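Local coordinates for tyrosine specific protein phosphatase (PDB 4AZ1), which probably hydrolyses phosphate esters of tyrosine residues in proteins, at residues A[78-92]-A[259-271]. Numbering follows the deposited sequence.
Sequences NGNLIDLDLPHKFVA and VVSAMRRQRFGMV. With FMT (formic acid), chain H.
Gln266 and Arg267, near the end of helix 255-266, reach across to the hairpin at one edge of the mixed sheet in this protein tyrosine phosphatase fold. The hairpin pairs strands 79-82 and 90-93. Gln266 grips the backbone of Asp83 with both ends of its amide. Asp83 N donates to Gln266 OE1 at 2.7 Å, nearly straight at 170°. Gln266 NE2 donates to Asp83 O at 3.0 Å and also to Ala262 O, one turn back in the helix, so three bonds fix the rotation of the amide. Its chain runs extended beyond CG (chi2 174°), which carries the amide out to Asp83.

Leu84 packs on the helix. Its CD2 lies 3.8 Å from Ala262 CB, and both its methyls meet Met263 CG. Ile82 CD1 packs against Gln266 CB, Arg267 CB and Met270 CE.

Arg267 crosses Asn78, Asn80 and Ile82 at about a right angle, its chain extended from CG to NE. Its guanidinium has Ala92 O over one face. NE and NH2 donate to Gly229 O and Ala228 O, which ties the contact to the phosphate-binding loop (P-loop) of the family signature HC(X)5R, consistent with positioning that loop. Asn78 OD1 accepts from NH1 at 3.3 Å, while Asn78 ND2 is held by Ile54 O and Asn49 OD1. The shorter bond runs from Arg267 NH1 to Asn80 OD1, 2.8 Å, with the oxygen close to the guanidinium plane.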
ATOM      1  N   ASN A  78       1.691 -11.625   5.094  1.00 42.22           N
ATOM      2  CA  ASN A  78       1.155 -12.933   5.466  1.00 46.52           C
ATOM      3  C   ASN A  78       1.954 -13.966   4.671  1.00 49.18           C
ATOM      4  O   ASN A  78       1.551 -14.364   3.570  1.00 51.05           O
ATOM      5  CB  ASN A  78      -0.332 -12.988   5.111  1.00 37.93           C
ATOM      6  CG  ASN A  78      -1.007 -14.271   5.543  1.00 45.66           C
ATOM      7  OD1 ASN A  78      -0.435 -15.359   5.464  1.00 56.11           O
ATOM      8  ND2 ASN A  78      -2.254 -14.149   5.981  1.00 42.20           N
ATOM      9  N   GLY A  79       3.113 -14.363   5.198  1.00 34.37           N
ATOM     10  CA  GLY A  79       4.002 -15.234   4.443  1.00 40.15           C
ATOM     11  C   GLY A  79       4.958 -16.038   5.297  1.00 43.23           C
ATOM     12  O   GLY A  79       5.240 -15.678   6.442  1.00 46.06           O
ATOM     13  N   ASN A  80       5.464 -17.135   4.738  1.00 38.19           N
ATOM     14  CA  ASN A  80       6.376 -18.002   5.474  1.00 33.80           C
ATOM     15  C   ASN A  80       7.571 -18.412   4.633  1.00 39.88           C
ATOM     16  O   ASN A  80       7.466 -18.547   3.404  1.00 41.93           O
ATOM     17  CB  ASN A  80       5.655 -19.260   5.952  1.00 41.68           C
ATOM     18  CG  ASN A  80       4.521 -18.954   6.911  1.00 45.69           C
ATOM     19  OD1 ASN A  80       3.383 -18.732   6.488  1.00 43.61           O
ATOM     20  ND2 ASN A  80       4.822 -18.956   8.214  1.00 36.17           N
ATOM     21  N   LEU A  81       8.702 -18.615   5.302  1.00 43.37           N
ATOM     22  CA  LEU A  81       9.918 -19.100   4.657  1.00 48.42           C
ATOM     23  C   LEU A  81       9.786 -20.600   4.410  1.00 43.34           C
ATOM     24  O   LEU A  81       9.627 -21.364   5.347  1.00 39.04           O
ATOM     25  CB  LEU A  81      11.134 -18.850   5.561  1.00 44.11           C
ATOM     26  CG  LEU A  81      12.505 -19.152   4.953  1.00 44.09           C
ATOM     27  CD1 LEU A  81      12.716 -18.303   3.727  1.00 41.94           C
ATOM     28  CD2 LEU A  81      13.660 -18.939   5.945  1.00 46.89           C
ATOM     29  N   ILE A  82       9.840 -21.033   3.157  1.00 45.96           N
ATOM     30  CA  ILE A  82       9.804 -22.465   2.909  1.00 47.02           C
ATOM     31  C   ILE A  82      11.196 -22.997   2.614  1.00 45.20           C
ATOM     32  O   ILE A  82      11.828 -22.580   1.645  1.00 44.44           O
ATOM     33  CB  ILE A  82       8.870 -22.825   1.754  1.00 43.72           C
ATOM     34  CG1 ILE A  82       7.519 -22.111   1.921  1.00 34.66           C
ATOM     35  CG2 ILE A  82       8.693 -24.356   1.687  1.00 43.40           C
ATOM     36  CD1 ILE A  82       6.689 -22.622   3.086  1.00 42.24           C
ATOM     37  N   ASP A  83      11.666 -23.925   3.444  1.00 42.19           N
ATOM     38  CA  ASP A  83      12.994 -24.504   3.279  1.00 49.34           C
ATOM     39  C   ASP A  83      12.864 -26.025   3.196  1.00 50.98           C
ATOM     40  O   ASP A  83      12.392 -26.666   4.138  1.00 51.56           O
ATOM     41  CB  ASP A  83      13.889 -24.100   4.460  1.00 60.79           C
ATOM     42  CG  ASP A  83      15.311 -24.672   4.366  1.00 68.58           C
ATOM     43  OD1 ASP A  83      15.905 -24.700   3.260  1.00 66.84           O
ATOM     44  OD2 ASP A  83      15.844 -25.079   5.421  1.00 77.76           O
ATOM     45  N   LEU A  84      13.264 -26.600   2.064  1.00 48.12           N
ATOM     46  CA  LEU A  84      13.202 -28.052   1.886  1.00 57.75           C
ATOM     47  C   LEU A  84      14.580 -28.682   1.656  1.00 54.75           C
ATOM     48  O   LEU A  84      14.667 -29.753   1.053  1.00 54.66           O
ATOM     49  CB  LEU A  84      12.278 -28.402   0.717  1.00 55.72           C
ATOM     50  CG  LEU A  84      10.829 -27.919   0.842  1.00 59.93           C
ATOM     51  CD1 LEU A  84      10.195 -27.668  -0.521  1.00 55.46           C
ATOM     52  CD2 LEU A  84      10.003 -28.919   1.636  1.00 58.08           C
ATOM     53  N   ASP A  85      15.641 -28.024   2.127  1.00 59.38           N
ATOM     54  CA  ASP A  85      17.011 -28.538   1.966  1.00 70.18           C
ATOM     55  C   ASP A  85      17.369 -28.613   0.486  1.00 67.42           C
ATOM     56  O   ASP A  85      17.963 -29.586   0.022  1.00 69.81           O
ATOM     57  CB  ASP A  85      17.178 -29.927   2.609  1.00 79.96           C
ATOM     58  CG  ASP A  85      17.003 -29.907   4.117  1.00 93.32           C
ATOM     59  OD1 ASP A  85      17.491 -28.954   4.760  1.00 98.07           O
ATOM     60  OD2 ASP A  85      16.383 -30.853   4.655  1.00 94.86           O
ATOM     61  N   LEU A  86      16.982 -27.585  -0.256  1.00 60.45           N
ATOM     62  CA  LEU A  86      17.232 -27.532  -1.689  1.00 56.30           C
ATOM     63  C   LEU A  86      18.018 -26.258  -1.976  1.00 51.15           C
ATOM     64  O   LEU A  86      18.238 -25.460  -1.056  1.00 50.55           O
ATOM     65  CB  LEU A  86      15.908 -27.560  -2.444  1.00 56.07           C
ATOM     66  CG  LEU A  86      15.093 -28.831  -2.214  1.00 62.45           C
ATOM     67  CD1 LEU A  86      13.788 -28.717  -2.960  1.00 66.36           C
ATOM     68  CD2 LEU A  86      15.859 -30.064  -2.652  1.00 68.75           C
ATOM     69  N   PRO A  87      18.497 -26.084  -3.226  1.00 54.05           N
ATOM     70  CA  PRO A  87      19.314 -24.894  -3.495  1.00 54.43           C
ATOM     71  C   PRO A  87      18.553 -23.597  -3.281  1.00 46.53           C
ATOM     72  O   PRO A  87      19.153 -22.598  -2.888  1.00 48.67           O
ATOM     73  CB  PRO A  87      19.683 -25.063  -4.969  1.00 54.27           C
ATOM     74  CG  PRO A  87      19.810 -26.546  -5.122  1.00 55.32           C
ATOM     75  CD  PRO A  87      18.631 -27.081  -4.311  1.00 53.15           C
ATOM     76  N   HIS A  88      17.251 -23.614  -3.532  1.00 47.64           N
ATOM     77  CA  HIS A  88      16.441 -22.421  -3.307  1.00 47.69           C
ATOM     78  C   HIS A  88      15.491 -22.565  -2.124  1.00 47.11           C
ATOM     79  O   HIS A  88      14.897 -23.634  -1.904  1.00 49.98           O
ATOM     80  CB  HIS A  88      15.648 -22.038  -4.569  1.00 42.82           C
ATOM     81  CG  HIS A  88      16.506 -21.543  -5.686  1.00 53.92           C
ATOM     82  ND1 HIS A  88      17.076 -22.387  -6.618  1.00 54.82           N
ATOM     83  CD2 HIS A  88      16.919 -20.293  -6.009  1.00 51.69           C
ATOM     84  CE1 HIS A  88      17.789 -21.676  -7.471  1.00 57.51           C
ATOM     85  NE2 HIS A  88      17.708 -20.402  -7.126  1.00 56.66           N
ATOM     86  N   LYS A  89      15.366 -21.478  -1.368  1.00 46.08           N
ATOM     87  CA  LYS A  89      14.313 -21.325  -0.376  1.00 47.27           C
ATOM     88  C   LYS A  89      13.267 -20.435  -1.010  1.00 42.03           C
ATOM     89  O   LYS A  89      13.540 -19.744  -2.004  1.00 39.29           O
ATOM     90  CB  LYS A  89      14.835 -20.640   0.890  1.00 53.81           C
ATOM     91  CG  LYS A  89      15.977 -21.352   1.581  1.00 59.32           C
ATOM     92  CD  LYS A  89      16.140 -20.825   3.002  1.00 66.45           C
ATOM     93  CE  LYS A  89      17.328 -21.474   3.707  1.00 73.69           C
ATOM     94  NZ  LYS A  89      17.336 -21.196   5.178  1.00 75.16           N
ATOM     95  N   PHE A  90      12.072 -20.436  -0.431  1.00 34.85           N
ATOM     96  CA  PHE A  90      10.973 -19.694  -1.009  1.00 38.05           C
ATOM     97  C   PHE A  90      10.272 -18.897   0.070  1.00 40.87           C
ATOM     98  O   PHE A  90      10.319 -19.259   1.248  1.00 38.37           O
ATOM     99  CB  PHE A  90      10.008 -20.669  -1.681  1.00 34.97           C
ATOM    100  CG  PHE A  90      10.613 -21.372  -2.858  1.00 38.82           C
ATOM    101  CD1 PHE A  90      11.331 -22.558  -2.688  1.00 34.37           C
ATOM    102  CD2 PHE A  90      10.510 -20.825  -4.137  1.00 32.94           C
ATOM    103  CE1 PHE A  90      11.913 -23.197  -3.781  1.00 41.77           C
ATOM    104  CE2 PHE A  90      11.089 -21.459  -5.236  1.00 38.88           C
ATOM    105  CZ  PHE A  90      11.793 -22.648  -5.056  1.00 45.59           C
ATOM    106  N   VAL A  91       9.652 -17.795  -0.329  1.00 36.06           N
ATOM    107  CA  VAL A  91       8.701 -17.125   0.538  1.00 41.33           C
ATOM    108  C   VAL A  91       7.322 -17.336  -0.061  1.00 39.65           C
ATOM    109  O   VAL A  91       6.996 -16.787  -1.120  1.00 34.64           O
ATOM    110  CB  VAL A  91       9.008 -15.622   0.695  1.00 41.16           C
ATOM    111  CG1 VAL A  91       7.953 -14.965   1.560  1.00 39.22           C
ATOM    112  CG2 VAL A  91      10.387 -15.431   1.330  1.00 40.60           C
ATOM    113  N   ALA A  92       6.524 -18.173   0.595  1.00 31.98           N
ATOM    114  CA  ALA A  92       5.154 -18.397   0.145  1.00 35.74           C
ATOM    115  C   ALA A  92       4.277 -17.383   0.868  1.00 35.46           C
ATOM    116  O   ALA A  92       4.257 -17.351   2.097  1.00 33.68           O
ATOM    117  CB  ALA A  92       4.698 -19.834   0.463  1.00 27.55           C
ATOM    118  N   VAL A 259       7.229 -34.185   0.359  1.00 37.45           N
ATOM    119  CA  VAL A 259       7.476 -32.786   0.054  1.00 35.83           C
ATOM    120  C   VAL A 259       6.314 -31.901   0.500  1.00 36.84           C
ATOM    121  O   VAL A 259       6.523 -30.870   1.146  1.00 38.54           O
ATOM    122  CB  VAL A 259       7.706 -32.597  -1.454  1.00 40.85           C
ATOM    123  CG1 VAL A 259       7.410 -31.167  -1.876  1.00 40.42           C
ATOM    124  CG2 VAL A 259       9.138 -32.977  -1.806  1.00 41.79           C
ATOM    125  N   VAL A 260       5.093 -32.302   0.172  1.00 36.84           N
ATOM    126  CA  VAL A 260       3.940 -31.501   0.565  1.00 39.61           C
ATOM    127  C   VAL A 260       3.774 -31.522   2.082  1.00 39.14           C
ATOM    128  O   VAL A 260       3.457 -30.498   2.691  1.00 33.19           O
ATOM    129  CB  VAL A 260       2.662 -31.933  -0.183  1.00 35.55           C
ATOM    130  CG1 VAL A 260       1.435 -31.175   0.332  1.00 30.24           C
ATOM    131  CG2 VAL A 260       2.844 -31.658  -1.665  1.00 26.32           C
ATOM    132  N   SER A 261       4.045 -32.669   2.698  1.00 32.71           N
ATOM    133  CA  SER A 261       3.942 -32.772   4.146  1.00 40.52           C
ATOM    134  C   SER A 261       4.893 -31.779   4.818  1.00 40.78           C
ATOM    135  O   SER A 261       4.518 -31.078   5.764  1.00 49.38           O
ATOM    136  CB  SER A 261       4.238 -34.201   4.596  1.00 48.05           C
ATOM    137  OG  SER A 261       3.284 -34.630   5.543  1.00 65.36           O
ATOM    138  N   ALA A 262       6.117 -31.696   4.308  1.00 33.73           N
ATOM    139  CA  ALA A 262       7.115 -30.780   4.870  1.00 42.10           C
ATOM    140  C   ALA A 262       6.792 -29.304   4.602  1.00 40.15           C
ATOM    141  O   ALA A 262       7.111 -28.437   5.417  1.00 45.51           O
ATOM    142  CB  ALA A 262       8.505 -31.128   4.365  1.00 35.93           C
ATOM    143  N   MET A 263       6.182 -29.011   3.459  1.00 43.98           N
ATOM    144  CA  MET A 263       5.747 -27.646   3.190  1.00 40.59           C
ATOM    145  C   MET A 263       4.650 -27.260   4.176  1.00 40.27           C
ATOM    146  O   MET A 263       4.641 -26.151   4.706  1.00 39.07           O
ATOM    147  CB  MET A 263       5.210 -27.510   1.761  1.00 37.82           C
ATOM    148  CG  MET A 263       6.266 -27.543   0.672  1.00 42.67           C
ATOM    149  SD  MET A 263       5.568 -27.068  -0.929  1.00 44.00           S
ATOM    150  CE  MET A 263       4.215 -28.251  -1.070  1.00 35.48           C
ATOM    151  N   ARG A 264       3.718 -28.182   4.408  1.00 38.90           N
ATOM    152  CA  ARG A 264       2.605 -27.942   5.326  1.00 40.39           C
ATOM    153  C   ARG A 264       3.035 -27.639   6.764  1.00 32.55           C
ATOM    154  O   ARG A 264       2.355 -26.895   7.475  1.00 50.04           O
ATOM    155  CB  ARG A 264       1.620 -29.123   5.291  1.00 42.88           C
ATOM    156  CG  ARG A 264       0.544 -28.913   4.263  1.00 48.73           C
ATOM    157  CD  ARG A 264      -0.340 -30.124   3.990  1.00 54.35           C
ATOM    158  NE  ARG A 264      -1.356 -29.739   3.006  1.00 57.78           N
ATOM    159  CZ  ARG A 264      -2.634 -29.518   3.293  1.00 51.04           C
ATOM    160  NH1 ARG A 264      -3.073 -29.698   4.537  1.00 49.42           N
ATOM    161  NH2 ARG A 264      -3.480 -29.144   2.336  1.00 49.40           N
ATOM    162  N   ARG A 265       4.159 -28.207   7.193  1.00 40.65           N
ATOM    163  CA  ARG A 265       4.667 -27.934   8.535  1.00 46.09           C
ATOM    164  C   ARG A 265       5.198 -26.512   8.623  1.00 46.76           C
ATOM    165  O   ARG A 265       5.345 -25.963   9.717  1.00 50.51           O
ATOM    166  CB  ARG A 265       5.793 -28.905   8.921  1.00 51.42           C
ATOM    167  CG  ARG A 265       5.352 -30.325   9.230  1.00 55.33           C
ATOM    168  CD  ARG A 265       6.523 -31.169   9.764  1.00 63.66           C
ATOM    169  NE  ARG A 265       7.454 -31.591   8.710  1.00 68.03           N
ATOM    170  CZ  ARG A 265       7.335 -32.719   8.005  1.00 69.20           C
ATOM    171  NH1 ARG A 265       6.321 -33.554   8.223  1.00 54.95           N
ATOM    172  NH2 ARG A 265       8.233 -33.018   7.076  1.00 72.18           N
ATOM    173  N   GLN A 266       5.501 -25.919   7.474  1.00 40.14           N
ATOM    174  CA  GLN A 266       6.134 -24.602   7.467  1.00 44.53           C
ATOM    175  C   GLN A 266       5.146 -23.490   7.116  1.00 40.13           C
ATOM    176  O   GLN A 266       5.370 -22.325   7.432  1.00 41.21           O
ATOM    177  CB  GLN A 266       7.321 -24.600   6.501  1.00 40.23           C
ATOM    178  CG  GLN A 266       8.463 -25.536   6.889  1.00 51.39           C
ATOM    179  CD  GLN A 266       9.530 -25.593   5.811  1.00 56.51           C
ATOM    180  OE1 GLN A 266      10.334 -24.672   5.667  1.00 54.55           O
ATOM    181  NE2 GLN A 266       9.528 -26.670   5.032  1.00 57.61           N
ATOM    182  N   ARG A 267       4.056 -23.860   6.451  1.00 37.90           N
ATOM    183  CA  ARG A 267       2.954 -22.933   6.183  1.00 38.32           C
ATOM    184  C   ARG A 267       1.661 -23.738   6.110  1.00 39.40           C
ATOM    185  O   ARG A 267       1.430 -24.477   5.151  1.00 38.42           O
ATOM    186  CB  ARG A 267       3.168 -22.165   4.870  1.00 31.16           C
ATOM    187  CG  ARG A 267       2.051 -21.155   4.536  1.00 33.14           C
ATOM    188  CD  ARG A 267       2.502 -20.181   3.446  1.00 31.95           C
ATOM    189  NE  ARG A 267       1.417 -19.346   2.914  1.00 30.99           N
ATOM    190  CZ  ARG A 267       1.043 -18.169   3.414  1.00 35.47           C
ATOM    191  NH1 ARG A 267       1.648 -17.679   4.496  1.00 35.69           N
ATOM    192  NH2 ARG A 267       0.047 -17.489   2.842  1.00 32.10           N
ATOM    193  N   PHE A 268       0.827 -23.593   7.133  1.00 39.05           N
ATOM    194  CA  PHE A 268      -0.383 -24.398   7.262  1.00 36.13           C
ATOM    195  C   PHE A 268      -1.231 -24.389   5.993  1.00 40.59           C
ATOM    196  O   PHE A 268      -1.551 -23.326   5.459  1.00 35.03           O
ATOM    197  CB  PHE A 268      -1.225 -23.892   8.431  1.00 35.47           C
ATOM    198  CG  PHE A 268      -2.406 -24.754   8.726  1.00 36.32           C
ATOM    199  CD1 PHE A 268      -2.270 -25.868   9.543  1.00 39.14           C
ATOM    200  CD2 PHE A 268      -3.653 -24.469   8.166  1.00 41.66           C
ATOM    201  CE1 PHE A 268      -3.357 -26.689   9.813  1.00 47.21           C
ATOM    202  CE2 PHE A 268      -4.746 -25.289   8.424  1.00 50.95           C
ATOM    203  CZ  PHE A 268      -4.594 -26.403   9.250  1.00 49.59           C
ATOM    204  N   GLY A 269      -1.578 -25.576   5.505  1.00 36.48           N
ATOM    205  CA  GLY A 269      -2.544 -25.678   4.424  1.00 39.91           C
ATOM    206  C   GLY A 269      -1.957 -25.667   3.026  1.00 39.13           C
ATOM    207  O   GLY A 269      -2.718 -25.668   2.051  1.00 32.41           O
ATOM    208  N   MET A 270      -0.625 -25.677   2.920  1.00 37.99           N
ATOM    209  CA  MET A 270       0.043 -25.676   1.611  1.00 31.69           C
ATOM    210  C   MET A 270      -0.506 -26.780   0.695  1.00 38.36           C
ATOM    211  O   MET A 270      -0.679 -27.947   1.123  1.00 31.96           O
ATOM    212  CB  MET A 270       1.571 -25.817   1.747  1.00 39.31           C
ATOM    213  CG  MET A 270       2.306 -24.541   2.155  1.00 46.71           C
ATOM    214  SD  MET A 270       2.314 -23.227   0.917  1.00 47.10           S
ATOM    215  CE  MET A 270       3.900 -23.509   0.130  1.00 56.06           C
ATOM    216  N   VAL A 271      -0.742 -26.397  -0.563  1.00 42.19           N
ATOM    217  CA  VAL A 271      -1.513 -27.198  -1.515  1.00 42.79           C
ATOM    218  C   VAL A 271      -2.944 -27.369  -0.991  1.00 33.42           C
ATOM    219  O   VAL A 271      -3.258 -28.281  -0.221  1.00 30.36           O
ATOM    220  CB  VAL A 271      -0.852 -28.543  -1.872  1.00 42.23           C
ATOM    221  CG1 VAL A 271      -1.619 -29.197  -3.010  1.00 35.52           C
ATOM    222  CG2 VAL A 271       0.610 -28.317  -2.288  1.00 32.11           C
TER
HETATM  223  C   FMT H1306       1.483 -10.084   1.609  1.00 68.43           C
HETATM  224  O1  FMT H1306       1.062 -10.148   2.773  1.00 61.87           O
HETATM  225  O2  FMT H1306       2.177 -10.944   1.045  1.00 57.81           O